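Local atomic coordinates of cell division protein FtsZ 1 (Methanocaldococcus jannaschii, PDB entry 2VAP), a protein that binds GTP and, as a tubulin homologue, probably hydrolyses it while polymerizing into the contractile ring that forms at the future division site. Residues K228-V242 with N314-N326. Sequence-based numbering, arbitrary orientation.
Sequences KDGLINVDFADVKAV and NATIIWGATIDEN
K228 keeps CG anti to its backbone N (chi1 -170°) and stays extended beyond it, which carries NZ out to the carbonyl of I323. W319 has chi1 near 70°, which folds its ring back under I232. A classic beta bulge joins the two segments: L231 and I232 both face A321 on the outermost strand of the mixed sheet in the C-terminal domain. The loop after helix 204-227 thus pairs with that strand before helix 236-243 begins.

I232 N reaches A321 O at 3.2 Å, nearly straight and on a lone pair, and A321 N returns a bond to I232 O. L231 N also meets A321 O, but weakly. G230 packs its CA on A321 O, where a side chain would clash.

I232 lays CG2 over the six-membered ring of W319 in a CH-pi contact, 4.1 Å from the centroid. Its CG1 touches CH2 of the same ring. Helix 297-310 also packs on W319. V234 CG1 presses on I318 CG2 at 3.5 Å, a tight fit. The V242 and I318 side chains slide past each other in opposite directions, CG2 of V242 touching CG1 of I318.

K228 NZ donates to I323 O at 3.2 Å, tilted 31° from the carbonyl plane. A methionine in place of K228 would remove the ammonium group, and I323 O and two bridging waters would probably be left without this partner. One water links NZ to T322 OG1, which also bonds H288. The other lies 2.9 Å from NZ and accepts from E325 N.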
loop_
_atom_site.group_PDB
_atom_site.type_symbol
_atom_site.label_atom_id
_atom_site.label_comp_id
_atom_site.label_asym_id
_atom_site.label_seq_id
_atom_site.Cartn_x
_atom_site.Cartn_y
_atom_site.Cartn_z
ATOM N N LYS A 228 9.436 2.831 11.061
ATOM C CA LYS A 228 10.887 2.649 11.014
ATOM C C LYS A 228 11.639 3.832 11.616
ATOM O O LYS A 228 11.192 4.978 11.527
ATOM C CB LYS A 228 11.345 2.397 9.572
ATOM C CG LYS A 228 12.794 1.947 9.424
ATOM C CD LYS A 228 13.108 1.567 7.987
ATOM C CE LYS A 228 14.564 1.157 7.830
ATOM N NZ LYS A 228 14.844 0.621 6.469
ATOM N N ASP A 229 12.778 3.537 12.240
ATOM C CA ASP A 229 13.697 4.567 12.708
ATOM C C ASP A 229 14.160 5.385 11.508
ATOM O O ASP A 229 14.531 4.825 10.476
ATOM C CB ASP A 229 14.903 3.931 13.396
ATOM C CG ASP A 229 15.827 4.956 14.014
ATOM O OD1 ASP A 229 16.866 5.274 13.395
ATOM O OD2 ASP A 229 15.511 5.453 15.112
ATOM N N GLY A 230 14.121 6.706 11.637
ATOM C CA GLY A 230 14.486 7.570 10.522
ATOM C C GLY A 230 15.224 8.833 10.905
ATOM O O GLY A 230 15.330 9.175 12.088
ATOM N N LEU A 231 15.747 9.515 9.888
ATOM C CA LEU A 231 16.283 10.863 10.040
ATOM C C LEU A 231 15.136 11.769 10.465
ATOM O O LEU A 231 15.278 12.587 11.376
ATOM C CB LEU A 231 16.876 11.369 8.720
ATOM C CG LEU A 231 18.197 10.803 8.193
ATOM C CD1 LEU A 231 17.991 9.478 7.476
ATOM C CD2 LEU A 231 18.839 11.810 7.253
ATOM N N ILE A 232 14.004 11.602 9.783
ATOM C CA ILE A 232 12.762 12.300 10.093
ATOM C C ILE A 232 11.647 11.268 10.235
ATOM O O ILE A 232 11.244 10.636 9.252
ATOM C CB ILE A 232 12.390 13.330 8.990
ATOM C CG1 ILE A 232 13.493 14.387 8.826
ATOM C CG2 ILE A 232 11.018 13.971 9.262
ATOM C CD1 ILE A 232 13.754 15.248 10.055
ATOM N N ASN A 233 11.169 11.091 11.463
ATOM C CA ASN A 233 10.056 10.187 11.731
ATOM C C ASN A 233 8.724 10.917 11.621
ATOM O O ASN A 233 8.657 12.134 11.810
ATOM C CB ASN A 233 10.198 9.541 13.112
ATOM C CG ASN A 233 9.156 8.456 13.369
ATOM O OD1 ASN A 233 8.511 8.442 14.416
ATOM N ND2 ASN A 233 8.992 7.542 12.413
ATOM N N VAL A 234 7.670 10.166 11.313
ATOM C CA VAL A 234 6.341 10.736 11.129
ATOM C C VAL A 234 5.395 10.315 12.253
ATOM O O VAL A 234 5.343 9.143 12.635
ATOM C CB VAL A 234 5.738 10.352 9.754
ATOM C CG1 VAL A 234 4.452 11.115 9.509
ATOM C CG2 VAL A 234 6.730 10.638 8.633
ATOM N N ASP A 235 4.672 11.297 12.782
ATOM C CA ASP A 235 3.640 11.083 13.790
ATOM C C ASP A 235 2.420 10.466 13.115
ATOM O O ASP A 235 1.984 10.940 12.062
ATOM C CB ASP A 235 3.275 12.431 14.427
ATOM C CG ASP A 235 2.365 12.299 15.646
ATOM O OD1 ASP A 235 2.254 13.294 16.394
ATOM O OD2 ASP A 235 1.756 11.229 15.863
ATOM N N PHE A 236 1.874 9.411 13.719
ATOM C CA PHE A 236 0.666 8.761 13.203
ATOM C C PHE A 236 -0.489 9.750 13.037
ATOM O O PHE A 236 -1.292 9.623 12.110
ATOM C CB PHE A 236 0.246 7.586 14.096
ATOM C CG PHE A 236 -1.045 6.932 13.676
ATOM C CD1 PHE A 236 -1.149 6.285 12.446
ATOM C CD2 PHE A 236 -2.155 6.956 14.516
ATOM C CE1 PHE A 236 -2.342 5.678 12.056
ATOM C CE2 PHE A 236 -3.352 6.352 14.136
ATOM C CZ PHE A 236 -3.445 5.712 12.904
ATOM N N ALA A 237 -0.554 10.736 13.932
ATOM C CA ALA A 237 -1.557 11.800 13.866
ATOM C C ALA A 237 -1.487 12.576 12.550
ATOM O O ALA A 237 -2.521 12.928 11.978
ATOM C CB ALA A 237 -1.407 12.743 15.052
ATOM N N ASP A 238 -0.268 12.829 12.075
ATOM C CA ASP A 238 -0.048 13.543 10.817
ATOM C C ASP A 238 -0.391 12.688 9.596
ATOM O O ASP A 238 -0.906 13.202 8.601
ATOM C CB ASP A 238 1.396 14.053 10.729
ATOM C CG ASP A 238 1.686 15.164 11.729
ATOM O OD1 ASP A 238 0.749 15.898 12.112
ATOM O OD2 ASP A 238 2.859 15.306 12.132
ATOM N N VAL A 239 -0.101 11.390 9.678
ATOM C CA VAL A 239 -0.490 10.437 8.635
ATOM C C VAL A 239 -2.015 10.344 8.566
ATOM O O VAL A 239 -2.598 10.393 7.480
ATOM C CB VAL A 239 0.134 9.037 8.872
ATOM C CG1 VAL A 239 -0.487 7.987 7.953
ATOM C CG2 VAL A 239 1.636 9.088 8.668
ATOM N N LYS A 240 -2.647 10.236 9.733
ATOM C CA LYS A 240 -4.103 10.164 9.840
ATOM C C LYS A 240 -4.777 11.407 9.252
ATOM O O LYS A 240 -5.816 11.300 8.604
ATOM C CB LYS A 240 -4.521 9.966 11.301
ATOM C CG LYS A 240 -5.857 9.264 11.479
ATOM C CD LYS A 240 -6.175 9.040 12.948
ATOM C CE LYS A 240 -7.509 8.330 13.119
ATOM N NZ LYS A 240 -7.837 8.101 14.553
ATOM N N ALA A 241 -4.169 12.573 9.467
ATOM C CA ALA A 241 -4.688 13.845 8.954
ATOM C C ALA A 241 -4.798 13.874 7.426
ATOM O O ALA A 241 -5.727 14.469 6.877
ATOM C CB ALA A 241 -3.835 15.006 9.451
ATOM N N VAL A 242 -3.847 13.228 6.754
ATOM C CA VAL A 242 -3.833 13.152 5.292
ATOM C C VAL A 242 -4.657 11.968 4.778
ATOM O O VAL A 242 -5.363 12.087 3.771
ATOM C CB VAL A 242 -2.379 13.085 4.742
ATOM C CG1 VAL A 242 -2.355 12.731 3.256
ATOM C CG2 VAL A 242 -1.666 14.405 4.976
ATOM N N ASN A 314 -2.146 24.376 -1.996
ATOM C CA ASN A 314 -3.029 24.094 -0.864
ATOM C C ASN A 314 -2.979 22.639 -0.382
ATOM O O ASN A 314 -3.618 22.290 0.614
ATOM C CB ASN A 314 -4.471 24.493 -1.198
ATOM C CG ASN A 314 -4.639 25.993 -1.377
ATOM O OD1 ASN A 314 -4.158 26.788 -0.568
ATOM N ND2 ASN A 314 -5.337 26.385 -2.437
ATOM N N ALA A 315 -2.215 21.803 -1.085
ATOM C CA ALA A 315 -2.112 20.379 -0.755
ATOM C C ALA A 315 -1.366 20.137 0.555
ATOM O O ALA A 315 -0.339 20.766 0.821
ATOM C CB ALA A 315 -1.453 19.610 -1.893
ATOM N N THR A 316 -1.898 19.225 1.366
ATOM C CA THR A 316 -1.285 18.857 2.640
ATOM C C THR A 316 -0.247 17.763 2.411
ATOM O O THR A 316 -0.585 16.641 2.027
ATOM C CB THR A 316 -2.339 18.380 3.667
ATOM O OG1 THR A 316 -3.420 19.320 3.722
ATOM C CG2 THR A 316 -1.722 18.246 5.055
ATOM N N ILE A 317 1.017 18.101 2.650
ATOM C CA ILE A 317 2.127 17.190 2.380
ATOM C C ILE A 317 2.800 16.732 3.674
ATOM O O ILE A 317 3.220 17.554 4.493
ATOM C CB ILE A 317 3.160 17.833 1.418
ATOM C CG1 ILE A 317 2.508 18.132 0.062
ATOM C CG2 ILE A 317 4.377 16.927 1.238
ATOM C CD1 ILE A 317 3.237 19.165 -0.772
ATOM N N ILE A 318 2.886 15.415 3.844
ATOM C CA ILE A 318 3.566 14.807 4.985
ATOM C C ILE A 318 4.748 13.982 4.475
ATOM O O ILE A 318 4.616 13.236 3.506
ATOM C CB ILE A 318 2.592 13.934 5.828
ATOM C CG1 ILE A 318 1.510 14.801 6.495
ATOM C CG2 ILE A 318 3.342 13.097 6.863
ATOM C CD1 ILE A 318 2.021 15.899 7.432
ATOM N N TRP A 319 5.898 14.121 5.130
ATOM C CA TRP A 319 7.134 13.513 4.640
ATOM C C TRP A 319 7.997 12.891 5.736
ATOM O O TRP A 319 7.940 13.294 6.899
ATOM C CB TRP A 319 7.952 14.545 3.860
ATOM C CG TRP A 319 8.550 15.615 4.727
ATOM C CD1 TRP A 319 7.905 16.691 5.265
ATOM C CD2 TRP A 319 9.913 15.708 5.156
ATOM N NE1 TRP A 319 8.781 17.448 6.004
ATOM C CE2 TRP A 319 10.022 16.870 5.952
ATOM C CE3 TRP A 319 11.056 14.926 4.942
ATOM C CZ2 TRP A 319 11.226 17.266 6.539
ATOM C CZ3 TRP A 319 12.255 15.323 5.523
ATOM C CH2 TRP A 319 12.329 16.486 6.310
ATOM N N GLY A 320 8.798 11.907 5.341
ATOM C CA GLY A 320 9.775 11.285 6.225
ATOM C C GLY A 320 11.013 10.867 5.456
ATOM O O GLY A 320 11.010 10.843 4.222
ATOM N N ALA A 321 12.075 10.546 6.189
ATOM C CA ALA A 321 13.328 10.101 5.585
ATOM C C ALA A 321 13.966 9.009 6.433
ATOM O O ALA A 321 14.131 9.172 7.643
ATOM C CB ALA A 321 14.285 11.273 5.406
ATOM N N THR A 322 14.306 7.891 5.792
ATOM C CA THR A 322 14.912 6.748 6.481
ATOM C C THR A 322 16.121 6.211 5.723
ATOM O O THR A 322 16.259 6.426 4.515
ATOM C CB THR A 322 13.909 5.582 6.677
ATOM O OG1 THR A 322 13.496 5.078 5.399
ATOM C CG2 THR A 322 12.689 6.025 7.480
ATOM N N ILE A 323 16.988 5.507 6.444
ATOM C CA ILE A 323 18.132 4.832 5.843
ATOM C C ILE A 323 17.770 3.386 5.504
ATOM O O ILE A 323 17.282 2.639 6.355
ATOM C CB ILE A 323 19.374 4.866 6.773
ATOM C CG1 ILE A 323 19.815 6.311 7.020
ATOM C CG2 ILE A 323 20.528 4.055 6.175
ATOM C CD1 ILE A 323 20.608 6.511 8.295
ATOM N N ASP A 324 17.994 3.011 4.247
ATOM C CA ASP A 324 17.870 1.627 3.811
ATOM C C ASP A 324 19.276 1.072 3.604
ATOM O O ASP A 324 20.014 1.533 2.729
ATOM C CB ASP A 324 17.046 1.540 2.519
ATOM C CG ASP A 324 16.676 0.108 2.139
ATOM O OD1 ASP A 324 17.210 -0.852 2.736
ATOM O OD2 ASP A 324 15.840 -0.056 1.225
ATOM N N GLU A 325 19.635 0.086 4.426
ATOM C CA GLU A 325 20.979 -0.505 4.425
ATOM C C GLU A 325 21.329 -1.235 3.125
ATOM O O GLU A 325 22.507 -1.383 2.790
ATOM C CB GLU A 325 21.170 -1.432 5.635
ATOM C CG GLU A 325 20.163 -2.581 5.740
ATOM C CD GLU A 325 20.396 -3.471 6.951
ATOM O OE1 GLU A 325 20.095 -4.681 6.861
ATOM O OE2 GLU A 325 20.879 -2.971 7.989
ATOM N N ASN A 326 20.303 -1.683 2.402
ATOM C CA ASN A 326 20.483 -2.346 1.111
ATOM C C ASN A 326 20.931 -1.386 0.008
ATOM O O ASN A 326 21.531 -1.808 -0.983
ATOM C CB ASN A 326 19.200 -3.075 0.695
ATOM C CG ASN A 326 18.809 -4.182 1.664
ATOM O OD1 ASN A 326 17.641 -4.312 2.032
ATOM N ND2 ASN A 326 19.784 -4.984 2.082
HETATM O O HOH W 1 13.986 2.429 4.523
HETATM O O HOH W 2 17.383 -0.785 6.613
HETATM O O HOH W 3 16.832 5.252 9.233
#